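Local atomic coordinates of monosaccharide ABC transporter substrate-binding protein, CUT2 family (Acidothermus cellulolyticus, PDB entry 4RU1), a protein that binds myo-inositol between its two lobes and probably delivers it, as carbohydrate-binding proteins of this family do, to an ABC transporter for uptake. Residues Arg161-Gly164 with Val165-Phe169; Gly124-Glu127 with Thr128-Gly131; Glu65-Leu68 with Ile69-Val73; Ser263-Leu266 with Tyr267-Gly271. One frame throughout, in Å; residues are numbered along the deposited sequence.

Contact 1 of 4, residues Arg161-Gly164 with Val165-Phe169; sequences RCNG and VQQTF. With INS (1,2,3,4,5,6-hexahydroxy-cyclohexane), chain M.
The second half of helix 156-168, the helix of the beta-alpha-beta unit between strands 145-150 and 172-177, links N163 to Q167 on its outer side and sends R161 into the inositol pocket. One turn apart, the amides of N163 and Q167 meet through Q167 NE2, which donates to N163 OD1 at 2.8 Å. N163 OD1 lies in the amide plane of Q167, but NE2 comes to it from above the N163 carbonyl plane, 44° out of it, and the two amides are turned 62° against each other. N163 can meet it because its CG stands anti to the backbone N (chi1 173°), which swings the amide along the helix toward the next turn. The other end of the N163 amide works through water: ND2 donates to a water at 2.9 Å, and that water donates to Q166 OE1 at 2.6 Å, joining two side chains whose own atoms stay 4.1 Å apart (ND2 to OE1). Backbone bonds from V165 N to R161 O and from Q166 N to C162 O hold the turn. T168 OG1 bonds to Q132 O of helix 127-140, and C162 and V165 pack inward on C148. R161, extended from CG to NE, presents the edge of its guanidinium to the ligand: NH1 at 2.8 Å and NH2 at 2.9 Å both donate to O1 of the inositol, in the guanidinium plane, while NE pairs with E127. Such a two-pronged arginine grip on one hydroxyl, backed by a carboxylate, is in keeping with the polyol pocket of a sugar-binding protein of the periplasmic-binding-protein fold.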
loop_
_atom_site.group_PDB
_atom_site.type_symbol
_atom_site.label_atom_id
_atom_site.label_comp_id
_atom_site.label_asym_id
_atom_site.label_seq_id
_atom_site.Cartn_x
_atom_site.Cartn_y
_atom_site.Cartn_z
ATOM N N ARG A 161 -9.475 -1.718 3.619
ATOM C CA ARG A 161 -9.884 -0.453 3.054
ATOM C C ARG A 161 -11.368 -0.466 2.648
ATOM O O ARG A 161 -12.134 0.427 3.036
ATOM C CB ARG A 161 -9.026 -0.082 1.817
ATOM C CG ARG A 161 -7.581 0.228 2.099
ATOM C CD ARG A 161 -6.781 0.550 0.841
ATOM N NE ARG A 161 -5.394 0.884 1.208
ATOM C CZ ARG A 161 -4.401 0.930 0.338
ATOM N NH1 ARG A 161 -4.585 0.775 -0.966
ATOM N NH2 ARG A 161 -3.233 1.262 0.758
ATOM N N CYS A 162 -11.720 -1.513 1.931
ATOM C CA CYS A 162 -13.128 -1.637 1.491
ATOM C C CYS A 162 -14.062 -1.875 2.666
ATOM O O CYS A 162 -15.185 -1.252 2.735
ATOM C CB CYS A 162 -13.251 -2.697 0.442
ATOM S SG CYS A 162 -12.279 -2.277 -1.003
ATOM N N ASN A 163 -13.669 -2.712 3.606
ATOM C CA ASN A 163 -14.573 -2.889 4.777
ATOM C C ASN A 163 -14.753 -1.522 5.500
ATOM O O ASN A 163 -15.835 -1.224 5.997
ATOM C CB ASN A 163 -14.048 -3.959 5.676
ATOM C CG ASN A 163 -14.812 -4.078 6.937
ATOM O OD1 ASN A 163 -14.327 -3.686 7.966
ATOM N ND2 ASN A 163 -16.040 -4.582 6.863
ATOM N N GLY A 164 -13.680 -0.742 5.584
ATOM C CA GLY A 164 -13.810 0.516 6.293
ATOM C C GLY A 164 -14.757 1.434 5.588
ATOM O O GLY A 164 -15.599 2.084 6.270
ATOM N N VAL A 165 -14.686 1.534 4.250
ATOM C CA VAL A 165 -15.605 2.380 3.474
ATOM C C VAL A 165 -17.064 1.923 3.757
ATOM O O VAL A 165 -17.953 2.764 3.925
ATOM C CB VAL A 165 -15.323 2.251 1.978
ATOM C CG1 VAL A 165 -16.422 2.876 1.161
ATOM C CG2 VAL A 165 -14.033 2.912 1.644
ATOM N N GLN A 166 -17.290 0.609 3.768
ATOM C CA GLN A 166 -18.666 0.114 3.909
ATOM C C GLN A 166 -19.259 0.532 5.231
ATOM O O GLN A 166 -20.435 0.773 5.279
ATOM C CB GLN A 166 -18.693 -1.423 3.786
ATOM C CG GLN A 166 -20.080 -2.075 3.797
ATOM C CD GLN A 166 -20.016 -3.580 3.671
ATOM O OE1 GLN A 166 -18.999 -4.210 4.002
ATOM N NE2 GLN A 166 -21.115 -4.176 3.201
ATOM N N GLN A 167 -18.442 0.577 6.303
ATOM C CA GLN A 167 -18.871 0.935 7.638
ATOM C C GLN A 167 -19.438 2.319 7.763
ATOM O O GLN A 167 -20.411 2.536 8.540
ATOM C CB GLN A 167 -17.669 0.840 8.583
ATOM C CG GLN A 167 -17.332 -0.601 8.917
ATOM C CD GLN A 167 -16.197 -0.679 9.904
ATOM O OE1 GLN A 167 -16.114 0.120 10.859
ATOM N NE2 GLN A 167 -15.275 -1.621 9.675
ATOM N N THR A 168 -18.788 3.272 7.106
ATOM C CA THR A 168 -19.162 4.686 7.242
ATOM C C THR A 168 -19.902 5.315 6.056
ATOM O O THR A 168 -20.491 6.412 6.238
ATOM C CB THR A 168 -17.938 5.525 7.505
ATOM O OG1 THR A 168 -17.016 5.267 6.444
ATOM C CG2 THR A 168 -17.285 5.144 8.827
ATOM N N PHE A 169 -19.813 4.759 4.847
ATOM C CA PHE A 169 -20.513 5.346 3.664
ATOM C C PHE A 169 -22.033 5.133 3.877
ATOM O O PHE A 169 -22.500 4.024 4.009
ATOM C CB PHE A 169 -20.070 4.652 2.385
ATOM C CG PHE A 169 -20.633 5.325 1.138
ATOM C CD1 PHE A 169 -20.242 6.627 0.810
ATOM C CD2 PHE A 169 -21.548 4.657 0.360
ATOM C CE1 PHE A 169 -20.740 7.220 -0.325
ATOM C CE2 PHE A 169 -22.089 5.275 -0.785
ATOM C CZ PHE A 169 -21.693 6.506 -1.107
HETATM C C1 INS M . -1.048 -0.052 -2.279
HETATM C C2 INS M . -1.378 -0.570 -3.670
HETATM C C3 INS M . -0.434 -1.723 -4.012
HETATM C C4 INS M . -0.382 -2.791 -2.943
HETATM C C5 INS M . 0.009 -2.233 -1.612
HETATM C C6 INS M . -0.870 -1.093 -1.175
HETATM O O1 INS M . -1.935 0.994 -1.853
HETATM O O2 INS M . -2.701 -1.126 -3.574
HETATM O O3 INS M . -0.935 -2.285 -5.240
HETATM O O4 INS M . 0.532 -3.852 -3.321
HETATM O O5 INS M . -0.060 -3.218 -0.557
HETATM O O6 INS M . -0.384 -0.491 0.060
HETATM O O HOH W 1 -16.804 -5.553 4.202
#

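Contact 2 of 4, residues Gly124-Glu127 with Thr128-Gly131; sequences GQDE and TVAG
D126 closes the first turn of helix 127-140 by accepting from V129 N at its OD1, 3.1 Å away and nearly straight (N-H...O 173°). This is the tight part. The amide comes from above the carboxylate plane, 55° out of it, and V129 CG2 lies 3.4 Å from D126 CG, the two side chains crossing at about a right angle. With CG anti to the backbone N (chi1 -180°), the carboxylate folds forward over the helix start. D126 is thus a true N-cap, in the short loop between strand 121-124 and the helix; the bonds from A130 N to D126 O and from G131 N to E127 O begin the regular series. With an alanine here, V129 N is likely to lose its capping acceptor and V129 CG2 the carboxylate it lies against. The inner flank is buried and polar: Q125 NE2 donates to E127 OE1 at 2.9 Å, on the syn side but tilted out of the carboxylate plane, and the same oxygen forms a salt bridge with R161. A130 CB lies beside Q125 NE2 at a looser 4.0 Å and also packs on F230. On the looser, solvent side V129 is exposed, its CG1 directed away from the cap.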
loop_
_atom_site.group_PDB
_atom_site.type_symbol
_atom_site.label_atom_id
_atom_site.label_comp_id
_atom_site.label_asym_id
_atom_site.label_seq_id
_atom_site.Cartn_x
_atom_site.Cartn_y
_atom_site.Cartn_z
ATOM N N GLY A 124 3.191 1.799 8.412
ATOM C CA GLY A 124 2.202 1.971 7.370
ATOM C C GLY A 124 1.034 2.704 7.840
ATOM O O GLY A 124 1.031 3.296 8.934
ATOM N N GLN A 125 -0.053 2.596 7.089
ATOM C CA GLN A 125 -1.274 3.272 7.515
ATOM C C GLN A 125 -2.321 2.265 7.917
ATOM O O GLN A 125 -2.336 1.092 7.443
ATOM C CB GLN A 125 -1.728 4.280 6.454
ATOM C CG GLN A 125 -2.930 3.994 5.617
ATOM C CD GLN A 125 -3.039 4.825 4.368
ATOM O OE1 GLN A 125 -2.570 5.957 4.346
ATOM N NE2 GLN A 125 -3.645 4.275 3.347
ATOM N N ASP A 126 -3.199 2.694 8.819
ATOM C CA ASP A 126 -4.211 1.840 9.325
ATOM C C ASP A 126 -5.296 1.883 8.272
ATOM O O ASP A 126 -5.914 2.931 8.043
ATOM C CB ASP A 126 -4.727 2.383 10.687
ATOM C CG ASP A 126 -5.833 1.483 11.289
ATOM O OD1 ASP A 126 -6.671 0.926 10.552
ATOM O OD2 ASP A 126 -5.925 1.369 12.521
ATOM N N GLU A 127 -5.445 0.773 7.587
ATOM C CA GLU A 127 -6.231 0.747 6.388
ATOM C C GLU A 127 -7.758 0.769 6.661
ATOM O O GLU A 127 -8.534 1.291 5.861
ATOM C CB GLU A 127 -5.853 -0.432 5.494
ATOM C CG GLU A 127 -4.413 -0.435 4.966
ATOM C CD GLU A 127 -4.047 0.745 4.057
ATOM O OE1 GLU A 127 -4.870 1.639 3.827
ATOM O OE2 GLU A 127 -2.874 0.748 3.609
ATOM N N THR A 128 -8.207 0.080 7.718
ATOM C CA THR A 128 -9.580 0.241 8.223
ATOM C C THR A 128 -9.897 1.715 8.508
ATOM O O THR A 128 -10.904 2.226 8.051
ATOM C CB THR A 128 -9.841 -0.646 9.430
ATOM O OG1 THR A 128 -9.604 -2.020 9.035
ATOM C CG2 THR A 128 -11.249 -0.513 9.830
ATOM N N VAL A 129 -9.006 2.395 9.245
ATOM C CA VAL A 129 -9.238 3.826 9.508
ATOM C C VAL A 129 -9.254 4.628 8.216
ATOM O O VAL A 129 -10.099 5.511 8.009
ATOM C CB VAL A 129 -8.162 4.395 10.449
ATOM C CG1 VAL A 129 -8.305 5.905 10.603
ATOM C CG2 VAL A 129 -8.302 3.736 11.790
ATOM N N ALA A 130 -8.354 4.323 7.262
ATOM C CA ALA A 130 -8.361 5.118 6.041
ATOM C C ALA A 130 -9.684 4.875 5.281
ATOM O O ALA A 130 -10.300 5.824 4.740
ATOM C CB ALA A 130 -7.143 4.818 5.158
ATOM N N GLY A 131 -10.142 3.616 5.227
ATOM C CA GLY A 131 -11.423 3.287 4.579
ATOM C C GLY A 131 -12.587 3.959 5.272
ATOM O O GLY A 131 -13.432 4.550 4.636
#

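Contact 3 of 4, residues Glu65-Leu68 with Ile69-Val73; sequences EAVL and IQDAV
Q70 reaches back along helix 62-74 over the carbonyl of A66, its CG 3.6 Å from A66 O, the oxygen that accepts from Q70 N at 3.2 Å. Its CG is anti to the carbonyl carbon (chi1 -61°) and the chain is extended beyond, which sets OE1 3.8 Å from V67 CA and carries NE2 across to Q96 OE1 of helix 87-99. Were Q70 an alanine, Q96 OE1 would probably lose its donor, and A66 O and V67 the chain that lies over them. D71 takes the same first torsion (chi1 -63°), and its carboxylate leans back across the preceding turn: OD1 stands 4.0 Å from V67 CG1, while OD2 lies 3.9 Å from L68 CD2. The methyl contacts are loose; OD1 comes nearer to V67 O, 3.3 Å, but both are acceptors and no bond forms. On the inner side I69 places CG1 3.6 Å from E65 O, and its CD1 continues back along the helix beside the same oxygen. E65 directs OE2 to T83 OG1. Inward, I69 and A72 pack against strands 21-27 and 79-82, and I69 and V73 touch helix 87-99, which flanks this helix on the sheet.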
loop_
_atom_site.group_PDB
_atom_site.type_symbol
_atom_site.label_atom_id
_atom_site.label_comp_id
_atom_site.label_asym_id
_atom_site.label_seq_id
_atom_site.Cartn_x
_atom_site.Cartn_y
_atom_site.Cartn_z
ATOM N N GLU A 65 6.157 -16.030 -1.196
ATOM C CA GLU A 65 6.727 -15.025 -0.281
ATOM C C GLU A 65 7.223 -15.649 1.034
ATOM O O GLU A 65 8.217 -15.240 1.555
ATOM C CB GLU A 65 5.718 -13.906 -0.004
ATOM C CG GLU A 65 6.348 -12.718 0.770
ATOM C CD GLU A 65 5.392 -11.625 1.149
ATOM O OE1 GLU A 65 4.182 -11.642 0.847
ATOM O OE2 GLU A 65 5.905 -10.721 1.902
ATOM N N ALA A 66 6.502 -16.639 1.565
ATOM C CA ALA A 66 6.967 -17.371 2.727
ATOM C C ALA A 66 8.350 -17.936 2.439
ATOM O O ALA A 66 9.204 -17.934 3.307
ATOM C CB ALA A 66 5.997 -18.476 3.054
ATOM N N VAL A 67 8.506 -18.585 1.296
ATOM C CA VAL A 67 9.769 -19.203 0.943
ATOM C C VAL A 67 10.872 -18.150 0.875
ATOM O O VAL A 67 11.973 -18.383 1.277
ATOM C CB VAL A 67 9.600 -19.954 -0.379
ATOM C CG1 VAL A 67 10.914 -20.519 -0.891
ATOM C CG2 VAL A 67 8.633 -21.120 -0.192
ATOM N N LEU A 68 10.574 -16.965 0.331
ATOM C CA LEU A 68 11.550 -15.858 0.331
ATOM C C LEU A 68 11.995 -15.509 1.774
ATOM O O LEU A 68 13.131 -15.132 1.921
ATOM C CB LEU A 68 10.992 -14.625 -0.404
ATOM C CG LEU A 68 10.651 -14.738 -1.894
ATOM C CD1 LEU A 68 10.024 -13.449 -2.282
ATOM C CD2 LEU A 68 11.853 -15.079 -2.762
ATOM N N ILE A 69 11.118 -15.554 2.774
ATOM C CA ILE A 69 11.497 -15.277 4.186
ATOM C C ILE A 69 12.494 -16.325 4.625
ATOM O O ILE A 69 13.527 -15.958 5.194
ATOM C CB ILE A 69 10.297 -15.235 5.149
ATOM C CG1 ILE A 69 9.368 -14.095 4.741
ATOM C CG2 ILE A 69 10.764 -14.999 6.564
ATOM C CD1 ILE A 69 7.968 -14.155 5.309
ATOM N N GLN A 70 12.174 -17.602 4.376
ATOM C CA GLN A 70 13.104 -18.725 4.653
ATOM C C GLN A 70 14.491 -18.582 4.009
ATOM O O GLN A 70 15.516 -18.824 4.662
ATOM C CB GLN A 70 12.396 -20.050 4.338
ATOM C CG GLN A 70 11.152 -20.257 5.220
ATOM C CD GLN A 70 10.280 -21.483 4.911
ATOM O OE1 GLN A 70 9.881 -21.731 3.773
ATOM N NE2 GLN A 70 9.926 -22.221 5.959
ATOM N N ASP A 71 14.522 -18.137 2.740
ATOM C CA ASP A 71 15.782 -17.879 1.971
ATOM C C ASP A 71 16.602 -16.911 2.759
ATOM O O ASP A 71 17.742 -17.154 3.002
ATOM C CB ASP A 71 15.627 -17.317 0.563
ATOM C CG ASP A 71 14.867 -18.269 -0.416
ATOM O OD1 ASP A 71 14.754 -19.509 -0.149
ATOM O OD2 ASP A 71 14.446 -17.704 -1.474
ATOM N N ALA A 72 16.000 -15.793 3.219
ATOM C CA ALA A 72 16.764 -14.778 3.971
ATOM C C ALA A 72 17.189 -15.283 5.394
ATOM O O ALA A 72 18.333 -14.998 5.787
ATOM C CB ALA A 72 15.951 -13.437 4.083
ATOM N N VAL A 73 16.396 -16.107 6.051
ATOM C CA VAL A 73 16.779 -16.685 7.316
ATOM C C VAL A 73 17.977 -17.582 7.072
ATOM O O VAL A 73 18.956 -17.536 7.846
ATOM C CB VAL A 73 15.659 -17.457 7.960
ATOM C CG1 VAL A 73 16.151 -18.251 9.168
ATOM C CG2 VAL A 73 14.560 -16.523 8.430
#

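Contact 4 of 4, residues Ser263-Leu266 with Tyr267-Gly271; sequences SLWL and YITNG
T269 lays its methyl over one face of the W265 indole, one turn back along helix 253-270. CG2 lies 3.9 Å from the centroid of the five-membered ring and only 12° off its normal, a CH-pi contact, with NE1 the ring atom closest to the methyl at 3.8 Å. The indole stands there because CG of W265 is anti to the backbone N (chi1 170°). T269 OG1, placed between its backbone N and carbonyl carbon (chi1 61°), lies above the same indole face and donates to W265 O at 2.7 Å. That carbonyl also takes T269 N at 3.0 Å, from the opposite face of its plane; the OG1 bond fixes the threonine's rotation and so holds the methyl over the ring. This is the back-bonded threonine common in helices, here in the last turn of a helix packed on the parallel sheet of one lobe, where L264 meets I23 and V105. I268 bends back toward the preceding turn, its CG1 3.3 Å from L264 O. Y267 holds CB 3.6 Å from S263 O, but its ring leads away from that turn to L120 and T273. N270 N bonds to L266 O, its ND2 goes to D272, and G271 leaves the helix with a positive phi.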
loop_
_atom_site.group_PDB
_atom_site.type_symbol
_atom_site.label_atom_id
_atom_site.label_comp_id
_atom_site.label_asym_id
_atom_site.label_seq_id
_atom_site.Cartn_x
_atom_site.Cartn_y
_atom_site.Cartn_z
ATOM N N SER A 263 14.896 1.809 10.789
ATOM C CA SER A 263 14.499 1.279 12.053
ATOM C C SER A 263 15.300 0.040 12.398
ATOM O O SER A 263 15.630 -0.168 13.574
ATOM C CB SER A 263 12.991 1.082 12.145
ATOM O OG SER A 263 12.564 -0.110 11.465
ATOM N N LEU A 264 15.545 -0.815 11.400
ATOM C CA LEU A 264 16.412 -1.978 11.668
ATOM C C LEU A 264 17.833 -1.521 12.022
ATOM O O LEU A 264 18.495 -2.088 12.929
ATOM C CB LEU A 264 16.431 -2.945 10.473
ATOM C CG LEU A 264 15.198 -3.787 10.352
ATOM C CD1 LEU A 264 15.056 -4.533 9.019
ATOM C CD2 LEU A 264 15.236 -4.823 11.447
ATOM N N TRP A 265 18.272 -0.445 11.404
ATOM C CA TRP A 265 19.619 0.081 11.693
ATOM C C TRP A 265 19.627 0.609 13.142
ATOM O O TRP A 265 20.565 0.315 13.880
ATOM C CB TRP A 265 20.087 1.121 10.665
ATOM C CG TRP A 265 21.348 1.882 11.018
ATOM C CD1 TRP A 265 22.619 1.599 10.575
ATOM C CD2 TRP A 265 21.444 3.038 11.858
ATOM N NE1 TRP A 265 23.517 2.553 11.078
ATOM C CE2 TRP A 265 22.813 3.410 11.899
ATOM C CE3 TRP A 265 20.509 3.778 12.598
ATOM C CZ2 TRP A 265 23.250 4.502 12.628
ATOM C CZ3 TRP A 265 20.952 4.867 13.329
ATOM C CH2 TRP A 265 22.312 5.194 13.360
ATOM N N LEU A 266 18.619 1.341 13.585
ATOM C CA LEU A 266 18.547 1.773 14.966
ATOM C C LEU A 266 18.471 0.633 15.989
ATOM O O LEU A 266 19.118 0.646 17.065
ATOM C CB LEU A 266 17.285 2.668 15.149
ATOM C CG LEU A 266 17.325 4.138 14.771
ATOM C CD1 LEU A 266 15.906 4.727 14.723
ATOM C CD2 LEU A 266 18.168 4.899 15.819
ATOM N N TYR A 267 17.724 -0.405 15.674
ATOM C CA TYR A 267 17.639 -1.562 16.561
ATOM C C TYR A 267 18.993 -2.267 16.679
ATOM O O TYR A 267 19.386 -2.656 17.757
ATOM C CB TYR A 267 16.590 -2.571 16.079
ATOM C CG TYR A 267 16.393 -3.695 17.038
ATOM C CD1 TYR A 267 15.646 -3.521 18.193
ATOM C CD2 TYR A 267 16.916 -4.936 16.783
ATOM C CE1 TYR A 267 15.438 -4.563 19.099
ATOM C CE2 TYR A 267 16.709 -5.996 17.687
ATOM C CZ TYR A 267 15.971 -5.794 18.836
ATOM O OH TYR A 267 15.724 -6.866 19.751
ATOM N N ILE A 268 19.620 -2.543 15.532
ATOM C CA ILE A 268 20.836 -3.353 15.519
ATOM C C ILE A 268 21.966 -2.553 16.162
ATOM O O ILE A 268 22.756 -3.107 16.953
ATOM C CB ILE A 268 21.158 -3.795 14.077
ATOM C CG1 ILE A 268 20.175 -4.820 13.553
ATOM C CG2 ILE A 268 22.587 -4.358 13.956
ATOM C CD1 ILE A 268 20.175 -4.892 12.035
ATOM N N THR A 269 22.051 -1.265 15.909
ATOM C CA THR A 269 23.195 -0.488 16.424
ATOM C C THR A 269 23.012 -0.008 17.875
ATOM O O THR A 269 23.968 0.170 18.562
ATOM C CB THR A 269 23.484 0.709 15.529
ATOM O OG1 THR A 269 22.338 1.540 15.512
ATOM C CG2 THR A 269 23.752 0.290 14.136
ATOM N N ASN A 270 21.776 0.276 18.287
ATOM C CA ASN A 270 21.523 0.882 19.617
ATOM C C ASN A 270 20.364 0.270 20.393
ATOM O O ASN A 270 20.009 0.766 21.473
ATOM C CB ASN A 270 21.396 2.418 19.522
ATOM C CG ASN A 270 21.765 3.128 20.820
ATOM O OD1 ASN A 270 22.717 2.810 21.460
ATOM N ND2 ASN A 270 20.926 4.033 21.244
ATOM N N GLY A 271 19.787 -0.842 19.930
ATOM C CA GLY A 271 18.701 -1.576 20.611
ATOM C C GLY A 271 17.367 -0.815 20.627
ATOM O O GLY A 271 16.400 -1.195 21.356
#

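Overall arrangement
Contacts 1 and 2 touch through the arginine-glutamate pair and through V165 CG2 on G131 O, so helices 156-168 and 127-140 are fastened beside the ligand. Contacts 3 and 4 lie apart from them and from each other, centres about 22 Å apart without touching, yet both rest on strand 21-27 of the same parallel sheet. All four are partly buried; contact 2 lies nearest the chain's centre, about 10 Å from it, and contact 4, at about 24 Å, farthest out. R161 of contact 1 and the Q125-E127 pair of contact 2 lie toward the pocket, while the amides of contact 1 are on the outer side; 3 sets methyls loosely against a carboxylate, and 4 has an aromatic face and a helix end.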